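Local atomic coordinates of SGT1 (Saccharomyces cerevisiae, PDB entry 5AN3), a protein that probably acts as a co-chaperone adaptor that links Skp1-containing complexes to the Hsp90 chaperone, its TPR domain serving in protein-protein association. Residues L7-A13 with L26-I30; K44-E49 with N66-L71. All blocks are in the same frame, centred on the assembly; numbering follows the deposited sequence.

Interaction 1 (L7-A13 with L26-I30); sequences LKTAYKA and LYDEI
Ala10 lies over one face of the Tyr27 ring where helices 3-16 and 20-33 pair antiparallel in the all-helical TPR domain, their local axes 9.6 Å apart at 156°. The small residue lets the ring lie against the helix backbone: Ala10 CB stands 3.6 Å from the centroid of the Tyr27 ring in a CH-pi contact, displaced toward the hydroxyl-bearing rim. With CG anti to the carbonyl carbon (chi1 -78°), Tyr27 reaches across to helix 3-16, and Leu7 CD2 meets the ring edge in its plane, 3.9 Å from Tyr27 CE1.

Aliphatic packing flanks this ring. Ala10 CB abuts Leu26 CB at 3.8 Å, and Leu26 CD1 goes on to Ala13 CB. Toward the start of helix 3-16, Ile30 CD1 packs on Leu7, 4.0 Å from its CD2. Helix 38-52 closes over part of the pair, with Phe43 touching Tyr27 and meeting the Tyr11 ring edge-to-face.

The polar atoms come close without bonding. The two tyrosine side chains run side by side in the same direction, and Tyr27 OH comes within 3.3 Å of Tyr11 N without a hydrogen bond, the Tyr11 amide being donated within its own helix to Leu7 O.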
loop_
_atom_site.group_PDB
_atom_site.type_symbol
_atom_site.label_atom_id
_atom_site.label_comp_id
_atom_site.label_asym_id
_atom_site.label_seq_id
_atom_site.Cartn_x
_atom_site.Cartn_y
_atom_site.Cartn_z
ATOM N N LEU B 7 18.796 -23.896 7.571
ATOM C CA LEU B 7 18.115 -23.272 6.434
ATOM C C LEU B 7 16.621 -23.606 6.432
ATOM O O LEU B 7 15.809 -22.768 6.037
ATOM C CB LEU B 7 18.725 -23.709 5.098
ATOM C CG LEU B 7 20.027 -23.052 4.664
ATOM C CD1 LEU B 7 20.714 -23.884 3.598
ATOM C CD2 LEU B 7 19.815 -21.617 4.202
ATOM N N LYS B 8 16.266 -24.839 6.855
ATOM C CA LYS B 8 14.890 -25.325 6.937
ATOM C C LYS B 8 14.123 -24.548 8.027
ATOM O O LYS B 8 13.001 -24.106 7.765
ATOM C CB LYS B 8 14.860 -26.843 7.192
ATOM N N THR B 9 14.754 -24.329 9.216
ATOM C CA THR B 9 14.192 -23.578 10.352
ATOM C C THR B 9 13.969 -22.115 9.944
ATOM O O THR B 9 12.940 -21.546 10.300
ATOM C CB THR B 9 15.115 -23.704 11.591
ATOM O OG1 THR B 9 15.125 -25.045 12.066
ATOM C CG2 THR B 9 14.773 -22.766 12.710
ATOM N N ALA B 10 14.920 -21.516 9.189
ATOM C CA ALA B 10 14.857 -20.134 8.708
ATOM C C ALA B 10 13.730 -19.964 7.681
ATOM O O ALA B 10 12.967 -19.012 7.797
ATOM C CB ALA B 10 16.191 -19.732 8.116
ATOM N N TYR B 11 13.591 -20.912 6.717
ATOM C CA TYR B 11 12.525 -20.927 5.699
ATOM C C TYR B 11 11.157 -21.021 6.370
ATOM O O TYR B 11 10.230 -20.322 5.951
ATOM C CB TYR B 11 12.716 -22.093 4.715
ATOM C CG TYR B 11 11.872 -21.992 3.462
ATOM C CD1 TYR B 11 12.333 -21.307 2.334
ATOM C CD2 TYR B 11 10.613 -22.580 3.397
ATOM C CE1 TYR B 11 11.566 -21.225 1.170
ATOM C CE2 TYR B 11 9.829 -22.489 2.245
ATOM C CZ TYR B 11 10.309 -21.811 1.133
ATOM O OH TYR B 11 9.538 -21.713 -0.007
ATOM N N LYS B 12 11.041 -21.866 7.418
ATOM C CA LYS B 12 9.812 -22.052 8.192
ATOM C C LYS B 12 9.451 -20.765 8.948
ATOM O O LYS B 12 8.275 -20.449 9.068
ATOM C CB LYS B 12 9.927 -23.237 9.164
ATOM N N ALA B 13 10.452 -20.001 9.419
ATOM C CA ALA B 13 10.233 -18.735 10.126
ATOM C C ALA B 13 9.670 -17.664 9.183
ATOM O O ALA B 13 8.764 -16.940 9.578
ATOM C CB ALA B 13 11.527 -18.249 10.759
ATOM N N LEU B 26 18.144 -15.467 11.462
ATOM C CA LEU B 26 18.502 -16.871 11.271
ATOM C C LEU B 26 19.353 -17.002 10.017
ATOM O O LEU B 26 20.341 -17.749 10.030
ATOM C CB LEU B 26 17.260 -17.766 11.182
ATOM C CG LEU B 26 16.507 -17.960 12.501
ATOM C CD1 LEU B 26 15.140 -18.518 12.257
ATOM C CD2 LEU B 26 17.281 -18.809 13.481
ATOM N N TYR B 27 19.017 -16.219 8.957
ATOM C CA TYR B 27 19.780 -16.216 7.705
ATOM C C TYR B 27 21.136 -15.522 7.884
ATOM O O TYR B 27 22.128 -16.017 7.343
ATOM C CB TYR B 27 18.974 -15.602 6.553
ATOM C CG TYR B 27 17.946 -16.560 5.980
ATOM C CD1 TYR B 27 18.333 -17.760 5.402
ATOM C CD2 TYR B 27 16.586 -16.263 6.017
ATOM C CE1 TYR B 27 17.399 -18.634 4.856
ATOM C CE2 TYR B 27 15.640 -17.141 5.485
ATOM C CZ TYR B 27 16.055 -18.321 4.900
ATOM O OH TYR B 27 15.145 -19.191 4.361
ATOM N N ASP B 28 21.196 -14.426 8.683
ATOM C CA ASP B 28 22.447 -13.729 9.018
ATOM C C ASP B 28 23.431 -14.695 9.680
ATOM O O ASP B 28 24.612 -14.704 9.323
ATOM C CB ASP B 28 22.187 -12.547 9.966
ATOM C CG ASP B 28 21.549 -11.331 9.335
ATOM N N GLU B 29 22.925 -15.529 10.625
ATOM C CA GLU B 29 23.697 -16.538 11.369
ATOM C C GLU B 29 24.281 -17.578 10.401
ATOM O O GLU B 29 25.457 -17.915 10.532
ATOM C CB GLU B 29 22.839 -17.211 12.470
ATOM N N ILE B 30 23.482 -18.044 9.411
ATOM C CA ILE B 30 23.923 -18.992 8.382
ATOM C C ILE B 30 24.974 -18.314 7.520
ATOM O O ILE B 30 26.001 -18.923 7.243
ATOM C CB ILE B 30 22.744 -19.535 7.532
ATOM C CG1 ILE B 30 21.775 -20.365 8.391
ATOM C CG2 ILE B 30 23.244 -20.351 6.345
ATOM C CD1 ILE B 30 20.343 -20.287 7.974
#

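Interaction 2 (K44-E49 with N66-L71); sequences KAACLE and NAKELL
Ala45 and Ala67 face each other where helices 38-52 and 61-81 run antiparallel inside the TPR helical array, with local axes only 8.4 Å apart at 164°. Two alanines at the crossing permit this close approach: their CA atoms are 4.1 Å apart, and Ala45 CB rests 3.5 Å from Ala67 O. Leu71 adds its CG to the same methyl, while Leu48 CB packs against Ala67 CB.

Glu49 borders the buried side. Its extended chain brings the carboxylate beside Ala67 CB, and OE2 of Glu49 is hydrogen-bonded to His97 ND1 on helix 84-100, giving the carboxylate of this buried residue a polar partner.

The other border is looser, and Lys44, Asn66 and Leu70 are partly exposed there. Leu48 CD1 approaches the Asn66 amide, 3.6 Å from its CG, and also meets Leu70 CD1. Lys44, with CG anti to the backbone N (chi1 -168°), stretches out across Leu70 at about a right angle, so that its methylenes from CB to CE all line Leu70 CD1, CD lying 3.7 Å away. Cut back to an alanine, this position would probably leave Leu70 CD1 without the CG-to-CE methylenes beside it and the bridging water without its lysine donor. That water accepts from Lys44 NZ at 2.6 Å and donates to Asn66 OD1 at 3.2 Å.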
loop_
_atom_site.group_PDB
_atom_site.type_symbol
_atom_site.label_atom_id
_atom_site.label_comp_id
_atom_site.label_asym_id
_atom_site.label_seq_id
_atom_site.Cartn_x
_atom_site.Cartn_y
_atom_site.Cartn_z
ATOM N N LYS B 44 17.587 -14.215 2.445
ATOM C CA LYS B 44 17.802 -13.040 3.304
ATOM C C LYS B 44 17.231 -11.824 2.573
ATOM O O LYS B 44 16.571 -10.998 3.194
ATOM C CB LYS B 44 19.262 -12.803 3.683
ATOM C CG LYS B 44 19.391 -11.773 4.799
ATOM C CD LYS B 44 20.817 -11.383 5.089
ATOM C CE LYS B 44 20.844 -9.997 5.691
ATOM N NZ LYS B 44 22.212 -9.590 6.089
ATOM N N ALA B 45 17.422 -11.762 1.242
ATOM C CA ALA B 45 16.908 -10.693 0.399
ATOM C C ALA B 45 15.370 -10.687 0.446
ATOM O O ALA B 45 14.794 -9.604 0.547
ATOM C CB ALA B 45 17.425 -10.839 -1.033
ATOM N N ALA B 46 14.715 -11.899 0.459
ATOM C CA ALA B 46 13.251 -12.084 0.583
ATOM C C ALA B 46 12.756 -11.508 1.918
ATOM O O ALA B 46 11.758 -10.783 1.927
ATOM C CB ALA B 46 12.866 -13.556 0.465
ATOM N N CYS B 47 13.488 -11.772 3.030
ATOM C CA CYS B 47 13.182 -11.214 4.353
ATOM C C CYS B 47 13.147 -9.712 4.281
ATOM O O CYS B 47 12.171 -9.110 4.725
ATOM C CB CYS B 47 14.197 -11.669 5.396
ATOM S SG CYS B 47 14.101 -13.419 5.801
ATOM N N LEU B 48 14.220 -9.112 3.719
ATOM C CA LEU B 48 14.380 -7.669 3.608
ATOM C C LEU B 48 13.275 -7.054 2.770
ATOM O O LEU B 48 12.788 -5.982 3.124
ATOM C CB LEU B 48 15.762 -7.299 3.052
ATOM C CG LEU B 48 16.969 -7.634 3.927
ATOM C CD1 LEU B 48 18.219 -7.338 3.197
ATOM C CD2 LEU B 48 16.983 -6.833 5.194
ATOM N N GLU B 49 12.835 -7.745 1.711
ATOM C CA GLU B 49 11.731 -7.273 0.876
ATOM C C GLU B 49 10.421 -7.289 1.682
ATOM O O GLU B 49 9.710 -6.299 1.626
ATOM C CB GLU B 49 11.617 -8.087 -0.415
ATOM C CG GLU B 49 12.765 -7.808 -1.376
ATOM C CD GLU B 49 12.929 -8.729 -2.571
ATOM O OE1 GLU B 49 11.999 -9.511 -2.876
ATOM O OE2 GLU B 49 14.004 -8.662 -3.209
ATOM N N ASN B 66 20.153 -3.292 0.058
ATOM C CA ASN B 66 20.724 -4.445 0.761
ATOM C C ASN B 66 20.218 -5.751 0.114
ATOM O O ASN B 66 21.032 -6.633 -0.176
ATOM C CB ASN B 66 20.361 -4.349 2.251
ATOM C CG ASN B 66 21.100 -5.217 3.239
ATOM O OD1 ASN B 66 21.871 -6.134 2.895
ATOM N ND2 ASN B 66 20.819 -4.977 4.515
ATOM N N ALA B 67 18.890 -5.848 -0.160
ATOM C CA ALA B 67 18.274 -7.006 -0.817
ATOM C C ALA B 67 18.904 -7.227 -2.199
ATOM O O ALA B 67 19.384 -8.331 -2.462
ATOM C CB ALA B 67 16.774 -6.809 -0.932
ATOM N N LYS B 68 19.011 -6.157 -3.030
ATOM C CA LYS B 68 19.622 -6.211 -4.371
ATOM C C LYS B 68 21.083 -6.686 -4.292
ATOM O O LYS B 68 21.485 -7.548 -5.078
ATOM C CB LYS B 68 19.526 -4.849 -5.076
ATOM C CG LYS B 68 20.222 -4.777 -6.440
ATOM N N GLU B 69 21.856 -6.156 -3.312
ATOM C CA GLU B 69 23.267 -6.499 -3.084
ATOM C C GLU B 69 23.421 -7.977 -2.694
ATOM O O GLU B 69 24.382 -8.611 -3.112
ATOM C CB GLU B 69 23.892 -5.581 -2.028
ATOM N N LEU B 70 22.451 -8.536 -1.947
ATOM C CA LEU B 70 22.446 -9.963 -1.593
ATOM C C LEU B 70 22.189 -10.825 -2.843
ATOM O O LEU B 70 22.772 -11.903 -2.977
ATOM C CB LEU B 70 21.390 -10.265 -0.520
ATOM C CG LEU B 70 21.771 -9.944 0.917
ATOM C CD1 LEU B 70 20.540 -9.845 1.765
ATOM C CD2 LEU B 70 22.692 -10.993 1.484
ATOM N N LEU B 71 21.346 -10.325 -3.771
ATOM C CA LEU B 71 21.078 -11.012 -5.035
ATOM C C LEU B 71 22.282 -10.876 -5.949
ATOM O O LEU B 71 22.594 -11.804 -6.674
ATOM C CB LEU B 71 19.806 -10.487 -5.710
ATOM C CG LEU B 71 18.493 -10.804 -4.958
ATOM C CD1 LEU B 71 17.340 -10.059 -5.547
ATOM C CD2 LEU B 71 18.227 -12.313 -4.858
HETATM O O HOH W 1 23.647 -8.388 4.296
#

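From the N terminus, helix 3-16 turns back into helix 20-33, and interaction 1 closes that hairpin across 12 intervening residues. Helix 38-52 follows, and interaction 2 joins it to helix 61-81 across 16 more residues. The contacts are therefore in series along the chain, neither nesting nor crossing, with centres about 14 Å apart. Helices 20-33 and 38-52, consecutive in sequence, connect them directly: Tyr27 CD2 packs 3.8 Å from Cys47 SG, and Asp28 borders Lys44. Interaction 1 thus lies toward the N-terminal end of the array, whereas interaction 2 sits nearer the chain centre, where helix 84-100 covers Glu49 and Leu71.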